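Local coordinates for adapter protein MecA 2 (Bacillus subtilis, PDB 3JTN) that acts as an adaptor that recognises unfolded, aggregated or regulatory proteins and targets them to the ClpC protease, which its C-terminal domain contacts, at residues D2-L16 against V30-L44. Numbering follows the deposited sequence.
Sequences DIIYQFHSFEDIIQL and VYHYDGQYFLSLEDL
Leu39 O is gripped twice by the neighbouring strand: it accepts the backbone N-H of Tyr5 at 2.9 Å and takes the CA-H of Ile4, whose CA lies 3.1 Å away. Leu39 N returns a bond to Tyr5 O, and Leu41 N reaches Ile3 O, joining strands 3-7 and 36-41 as antiparallel neighbours in the sheet. On the face carrying Gln6 and Phe38, the Gln6 amide donates from NE2 to Gln36 OE1 at 2.6 Å, a short but bent bond. The two amide planes are turned 70° apart. The Gln6 chain, extended beyond CG, carries NE2 to that oxygen, while its CB rests 3.4 Å from Phe38 CE1. A leucine in place of Gln36 would probably leave the Gln6 amide without this acceptor and free to turn.

The first turns of helix 10-22 cover the other face at Tyr37 and Leu39, and helix 49-59 packs on Ile3, Tyr5 and Leu41 farther along. Phe10, its CG anti to the backbone N (chi1 -176°), lays CB over the Tyr37 ring, 3.8 Å from the centroid. Its ring edge points at the same face in a T-shaped stack, planes at 67°; His32 ND1 lies over the opposite face. Ile13 CD1 meets Tyr37 CB at 3.5 Å, and Ile13 CG1 sits over one face of Phe7, whose CE2 touches Leu39 CB between the paired strands. Leu16 CD2 meets Leu39 CD2 tip to tip at 3.4 Å, closer than usual for two methyls. Near the hairpin turn, then, an amide pair links the strands on one face, whereas aromatic and aliphatic contacts bind the helix on the other in this ClpC-interacting domain.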
loop_
_atom_site.group_PDB
_atom_site.type_symbol
_atom_site.label_atom_id
_atom_site.label_comp_id
_atom_site.label_asym_id
_atom_site.label_seq_id
_atom_site.Cartn_x
_atom_site.Cartn_y
_atom_site.Cartn_z
ATOM N N ASP A 2 2.963 -7.056 7.923
ATOM C CA ASP A 2 3.824 -7.987 7.200
ATOM C C ASP A 2 3.488 -7.937 5.716
ATOM O O ASP A 2 3.886 -8.820 4.948
ATOM C CB ASP A 2 3.607 -9.422 7.686
ATOM C CG ASP A 2 3.178 -9.503 9.150
ATOM O OD1 ASP A 2 3.090 -10.637 9.668
ATOM O OD2 ASP A 2 2.930 -8.458 9.787
ATOM N N ILE A 3 2.734 -6.911 5.328
ATOM C CA ILE A 3 2.173 -6.829 3.988
ATOM C C ILE A 3 2.834 -5.732 3.173
ATOM O O ILE A 3 2.850 -4.576 3.585
ATOM C CB ILE A 3 0.685 -6.503 4.031
ATOM C CG1 ILE A 3 0.007 -7.226 5.179
ATOM C CG2 ILE A 3 0.022 -6.830 2.696
ATOM C CD1 ILE A 3 -1.497 -7.078 5.164
ATOM N N ILE A 4 3.352 -6.094 2.004
ATOM C CA ILE A 4 3.921 -5.127 1.085
ATOM C C ILE A 4 3.601 -5.592 -0.320
ATOM O O ILE A 4 3.938 -6.715 -0.702
ATOM C CB ILE A 4 5.453 -5.045 1.207
ATOM C CG1 ILE A 4 5.872 -4.874 2.666
ATOM C CG2 ILE A 4 5.996 -3.907 0.371
ATOM C CD1 ILE A 4 7.379 -4.739 2.866
ATOM N N TYR A 5 2.952 -4.730 -1.092
ATOM C CA TYR A 5 2.696 -5.043 -2.483
ATOM C C TYR A 5 3.437 -4.066 -3.366
ATOM O O TYR A 5 3.589 -2.906 -3.008
ATOM C CB TYR A 5 1.191 -5.033 -2.777
ATOM C CG TYR A 5 0.600 -6.418 -2.715
ATOM C CD1 TYR A 5 -0.131 -6.934 -3.777
ATOM C CD2 TYR A 5 0.808 -7.229 -1.607
ATOM C CE1 TYR A 5 -0.657 -8.205 -3.727
ATOM C CE2 TYR A 5 0.286 -8.509 -1.546
ATOM C CZ TYR A 5 -0.439 -8.994 -2.613
ATOM O OH TYR A 5 -0.970 -10.264 -2.567
ATOM N N GLN A 6 3.941 -4.546 -4.496
ATOM C CA GLN A 6 4.487 -3.643 -5.485
ATOM C C GLN A 6 3.368 -3.318 -6.454
ATOM O O GLN A 6 2.398 -4.068 -6.578
ATOM C CB GLN A 6 5.693 -4.254 -6.202
ATOM C CG GLN A 6 5.423 -5.499 -7.005
ATOM C CD GLN A 6 6.708 -6.098 -7.554
ATOM O OE1 GLN A 6 6.832 -7.315 -7.694
ATOM N NE2 GLN A 6 7.682 -5.244 -7.844
ATOM N N PHE A 7 3.495 -2.193 -7.134
ATOM C CA PHE A 7 2.427 -1.733 -8.002
ATOM C C PHE A 7 2.960 -1.330 -9.362
ATOM O O PHE A 7 4.069 -0.811 -9.477
ATOM C CB PHE A 7 1.642 -0.608 -7.325
ATOM C CG PHE A 7 0.872 -1.074 -6.128
ATOM C CD1 PHE A 7 -0.432 -1.533 -6.262
ATOM C CD2 PHE A 7 1.466 -1.109 -4.876
ATOM C CE1 PHE A 7 -1.130 -1.992 -5.166
ATOM C CE2 PHE A 7 0.770 -1.566 -3.776
ATOM C CZ PHE A 7 -0.524 -2.007 -3.914
ATOM N N HIS A 8 2.187 -1.623 -10.399
ATOM C CA HIS A 8 2.613 -1.307 -11.745
ATOM C C HIS A 8 2.815 0.202 -11.846
ATOM O O HIS A 8 3.883 0.671 -12.237
ATOM C CB HIS A 8 1.588 -1.801 -12.760
ATOM C CG HIS A 8 1.833 -1.296 -14.143
ATOM N ND1 HIS A 8 2.987 -1.577 -14.839
ATOM C CD2 HIS A 8 1.081 -0.514 -14.952
ATOM C CE1 HIS A 8 2.935 -0.993 -16.024
ATOM N NE2 HIS A 8 1.789 -0.344 -16.117
ATOM N N SER A 9 1.789 0.957 -11.467
ATOM C CA SER A 9 1.888 2.409 -11.431
ATOM C C SER A 9 1.264 2.966 -10.162
ATOM O O SER A 9 0.502 2.277 -9.487
ATOM C CB SER A 9 1.212 3.030 -12.656
ATOM O OG SER A 9 -0.126 2.593 -12.764
ATOM N N PHE A 10 1.586 4.217 -9.842
ATOM C CA PHE A 10 1.019 4.861 -8.666
ATOM C C PHE A 10 -0.507 4.942 -8.762
ATOM O O PHE A 10 -1.200 5.028 -7.750
ATOM C CB PHE A 10 1.607 6.260 -8.458
ATOM C CG PHE A 10 1.128 6.923 -7.198
ATOM C CD1 PHE A 10 1.754 6.679 -5.990
ATOM C CD2 PHE A 10 0.021 7.755 -7.215
ATOM C CE1 PHE A 10 1.301 7.267 -4.830
ATOM C CE2 PHE A 10 -0.437 8.346 -6.051
ATOM C CZ PHE A 10 0.203 8.100 -4.861
ATOM N N GLU A 11 -1.033 4.910 -9.980
ATOM C CA GLU A 11 -2.477 4.932 -10.165
ATOM C C GLU A 11 -3.155 3.689 -9.586
ATOM O O GLU A 11 -4.284 3.764 -9.106
ATOM C CB GLU A 11 -2.845 5.114 -11.642
ATOM C CG GLU A 11 -2.807 6.560 -12.099
ATOM C CD GLU A 11 -3.181 6.718 -13.560
ATOM O OE1 GLU A 11 -3.065 5.731 -14.319
ATOM O OE2 GLU A 11 -3.588 7.831 -13.951
ATOM N N ASP A 12 -2.478 2.547 -9.634
ATOM C CA ASP A 12 -3.048 1.334 -9.057
ATOM C C ASP A 12 -3.162 1.510 -7.550
ATOM O O ASP A 12 -4.025 0.916 -6.907
ATOM C CB ASP A 12 -2.202 0.107 -9.410
ATOM C CG ASP A 12 -2.289 -0.263 -10.891
ATOM O OD1 ASP A 12 -3.424 -0.373 -11.414
ATOM O OD2 ASP A 12 -1.228 -0.453 -11.532
ATOM N N ILE A 13 -2.296 2.350 -6.987
ATOM C CA ILE A 13 -2.371 2.655 -5.561
ATOM C C ILE A 13 -3.487 3.645 -5.320
ATOM O O ILE A 13 -4.161 3.574 -4.307
ATOM C CB ILE A 13 -1.037 3.192 -4.993
ATOM C CG1 ILE A 13 0.082 2.156 -5.173
ATOM C CG2 ILE A 13 -1.170 3.518 -3.499
ATOM C CD1 ILE A 13 1.392 2.541 -4.457
ATOM N N ILE A 14 -3.717 4.559 -6.260
ATOM C CA ILE A 14 -4.804 5.517 -6.071
ATOM C C ILE A 14 -6.126 4.776 -6.102
ATOM O O ILE A 14 -6.991 4.970 -5.250
ATOM C CB ILE A 14 -4.779 6.638 -7.115
ATOM C CG1 ILE A 14 -3.699 7.658 -6.753
ATOM C CG2 ILE A 14 -6.131 7.332 -7.181
ATOM C CD1 ILE A 14 -3.291 8.541 -7.897
ATOM N N GLN A 15 -6.257 3.899 -7.083
ATOM C CA GLN A 15 -7.441 3.085 -7.251
ATOM C C GLN A 15 -7.636 2.146 -6.056
ATOM O O GLN A 15 -8.698 2.090 -5.443
ATOM C CB GLN A 15 -7.274 2.286 -8.537
ATOM C CG GLN A 15 -7.504 3.123 -9.793
ATOM C CD GLN A 15 -7.095 2.409 -11.071
ATOM O OE1 GLN A 15 -6.203 1.557 -11.068
ATOM N NE2 GLN A 15 -7.736 2.769 -12.180
ATOM N N LEU A 16 -6.595 1.397 -5.729
ATOM C CA LEU A 16 -6.593 0.599 -4.516
ATOM C C LEU A 16 -7.126 1.384 -3.329
ATOM O O LEU A 16 -7.926 0.881 -2.543
ATOM C CB LEU A 16 -5.168 0.143 -4.220
ATOM C CG LEU A 16 -4.909 -0.393 -2.821
ATOM C CD1 LEU A 16 -5.665 -1.683 -2.605
ATOM C CD2 LEU A 16 -3.426 -0.617 -2.658
ATOM N N VAL A 30 3.346 4.239 1.591
ATOM C CA VAL A 30 3.797 4.112 0.214
ATOM C C VAL A 30 5.276 4.418 0.108
ATOM O O VAL A 30 5.726 5.470 0.555
ATOM C CB VAL A 30 3.034 5.069 -0.720
ATOM C CG1 VAL A 30 3.633 5.031 -2.125
ATOM C CG2 VAL A 30 1.552 4.719 -0.740
ATOM N N TYR A 31 6.022 3.490 -0.488
ATOM C CA TYR A 31 7.427 3.705 -0.790
ATOM C C TYR A 31 7.640 3.754 -2.292
ATOM O O TYR A 31 6.896 3.139 -3.040
ATOM C CB TYR A 31 8.277 2.565 -0.234
ATOM C CG TYR A 31 8.265 2.453 1.265
ATOM C CD1 TYR A 31 9.093 3.248 2.047
ATOM C CD2 TYR A 31 7.437 1.540 1.900
ATOM C CE1 TYR A 31 9.090 3.142 3.436
ATOM C CE2 TYR A 31 7.428 1.423 3.283
ATOM C CZ TYR A 31 8.254 2.227 4.046
ATOM O OH TYR A 31 8.241 2.108 5.423
ATOM N N HIS A 32 8.666 4.482 -2.727
ATOM C CA HIS A 32 9.117 4.394 -4.109
ATOM C C HIS A 32 10.516 3.821 -4.098
ATOM O O HIS A 32 11.413 4.362 -3.463
ATOM C CB HIS A 32 9.111 5.754 -4.811
ATOM C CG HIS A 32 9.553 5.686 -6.240
ATOM N ND1 HIS A 32 8.736 5.225 -7.250
ATOM C CD2 HIS A 32 10.730 6.006 -6.827
ATOM C CE1 HIS A 32 9.387 5.272 -8.399
ATOM N NE2 HIS A 32 10.600 5.742 -8.169
ATOM N N TYR A 33 10.700 2.717 -4.797
ATOM C CA TYR A 33 11.983 2.050 -4.801
ATOM C C TYR A 33 12.192 1.375 -6.146
ATOM O O TYR A 33 11.297 0.700 -6.651
ATOM C CB TYR A 33 12.051 1.036 -3.650
ATOM C CG TYR A 33 13.284 0.169 -3.672
ATOM C CD1 TYR A 33 14.512 0.657 -3.232
ATOM C CD2 TYR A 33 13.229 -1.137 -4.141
ATOM C CE1 TYR A 33 15.640 -0.131 -3.257
ATOM C CE2 TYR A 33 14.357 -1.937 -4.171
ATOM C CZ TYR A 33 15.558 -1.428 -3.728
ATOM O OH TYR A 33 16.681 -2.223 -3.755
ATOM N N ASP A 34 13.365 1.579 -6.738
ATOM C CA ASP A 34 13.695 0.923 -7.996
ATOM C C ASP A 34 12.637 1.204 -9.073
ATOM O O ASP A 34 12.233 0.303 -9.809
ATOM C CB ASP A 34 13.836 -0.588 -7.775
ATOM C CG ASP A 34 14.768 -1.247 -8.774
ATOM O OD1 ASP A 34 15.870 -0.703 -9.018
ATOM O OD2 ASP A 34 14.400 -2.322 -9.303
ATOM N N GLY A 35 12.184 2.452 -9.157
ATOM C CA GLY A 35 11.211 2.830 -10.169
ATOM C C GLY A 35 9.827 2.218 -10.004
ATOM O O GLY A 35 9.020 2.215 -10.938
ATOM N N GLN A 36 9.542 1.690 -8.819
ATOM C CA GLN A 36 8.199 1.202 -8.536
ATOM C C GLN A 36 7.689 1.721 -7.212
ATOM O O GLN A 36 8.464 2.082 -6.334
ATOM C CB GLN A 36 8.135 -0.330 -8.561
ATOM C CG GLN A 36 7.754 -0.901 -9.914
ATOM C CD GLN A 36 7.268 -2.333 -9.824
ATOM O OE1 GLN A 36 7.105 -2.877 -8.732
ATOM N NE2 GLN A 36 7.021 -2.948 -10.977
ATOM N N TYR A 37 6.373 1.751 -7.086
ATOM C CA TYR A 37 5.714 2.117 -5.847
ATOM C C TYR A 37 5.358 0.878 -5.045
ATOM O O TYR A 37 4.932 -0.137 -5.590
ATOM C CB TYR A 37 4.443 2.912 -6.149
ATOM C CG TYR A 37 4.753 4.284 -6.636
ATOM C CD1 TYR A 37 5.068 5.295 -5.736
ATOM C CD2 TYR A 37 4.791 4.563 -7.991
ATOM C CE1 TYR A 37 5.375 6.543 -6.159
ATOM C CE2 TYR A 37 5.105 5.822 -8.439
ATOM C CZ TYR A 37 5.394 6.806 -7.515
ATOM O OH TYR A 37 5.700 8.058 -7.932
ATOM N N PHE A 38 5.514 0.971 -3.738
ATOM C CA PHE A 38 5.158 -0.128 -2.868
ATOM C C PHE A 38 4.247 0.394 -1.791
ATOM O O PHE A 38 4.401 1.519 -1.317
ATOM C CB PHE A 38 6.414 -0.745 -2.234
ATOM C CG PHE A 38 7.379 -1.297 -3.238
ATOM C CD1 PHE A 38 7.449 -2.660 -3.477
ATOM C CD2 PHE A 38 8.211 -0.455 -3.948
ATOM C CE1 PHE A 38 8.337 -3.171 -4.398
ATOM C CE2 PHE A 38 9.102 -0.960 -4.872
ATOM C CZ PHE A 38 9.165 -2.318 -5.105
ATOM N N LEU A 39 3.293 -0.429 -1.405
ATOM C CA LEU A 39 2.454 -0.098 -0.281
ATOM C C LEU A 39 2.704 -1.109 0.805
ATOM O O LEU A 39 2.791 -2.314 0.555
ATOM C CB LEU A 39 0.984 -0.106 -0.672
ATOM C CG LEU A 39 -0.017 0.230 0.431
ATOM C CD1 LEU A 39 -0.081 1.712 0.702
ATOM C CD2 LEU A 39 -1.376 -0.269 0.014
ATOM N N SER A 40 2.834 -0.605 2.017
ATOM C CA SER A 40 2.998 -1.455 3.173
ATOM C C SER A 40 1.814 -1.142 4.037
ATOM O O SER A 40 1.475 0.029 4.212
ATOM C CB SER A 40 4.279 -1.095 3.921
ATOM O OG SER A 40 4.236 -1.603 5.243
ATOM N N LEU A 41 1.167 -2.179 4.549
ATOM C CA LEU A 41 0.065 -2.007 5.478
ATOM C C LEU A 41 0.449 -2.707 6.766
ATOM O O LEU A 41 1.077 -3.766 6.740
ATOM C CB LEU A 41 -1.232 -2.612 4.923
ATOM C CG LEU A 41 -1.889 -1.959 3.709
ATOM C CD1 LEU A 41 -3.090 -2.777 3.289
ATOM C CD2 LEU A 41 -2.301 -0.519 3.987
ATOM N N GLU A 42 0.074 -2.111 7.889
ATOM C CA GLU A 42 0.402 -2.661 9.192
ATOM C C GLU A 42 -0.887 -3.006 9.922
ATOM O O GLU A 42 -0.992 -4.055 10.562
ATOM C CB GLU A 42 1.209 -1.655 10.013
ATOM C CG GLU A 42 0.386 -0.477 10.515
ATOM C CD GLU A 42 0.840 0.031 11.873
ATOM O OE1 GLU A 42 0.851 1.268 12.067
ATOM O OE2 GLU A 42 1.179 -0.805 12.742
ATOM N N ASP A 43 -1.866 -2.112 9.833
ATOM C CA ASP A 43 -3.155 -2.348 10.459
ATOM C C ASP A 43 -4.160 -2.738 9.393
ATOM O O ASP A 43 -4.355 -2.016 8.414
ATOM C CB ASP A 43 -3.639 -1.120 11.235
ATOM C CG ASP A 43 -4.786 -1.445 12.178
ATOM O OD1 ASP A 43 -5.296 -2.586 12.135
ATOM O OD2 ASP A 43 -5.177 -0.559 12.966
ATOM N N LEU A 44 -4.777 -3.894 9.578
ATOM C CA LEU A 44 -5.775 -4.396 8.639
ATOM C C LEU A 44 -7.207 -4.115 9.099
ATOM O O LEU A 44 -8.155 -4.739 8.629
ATOM C CB LEU A 44 -5.570 -5.895 8.408
ATOM C CG LEU A 44 -4.203 -6.268 7.838
ATOM C CD1 LEU A 44 -3.230 -6.569 8.958
ATOM C CD2 LEU A 44 -4.329 -7.457 6.931
#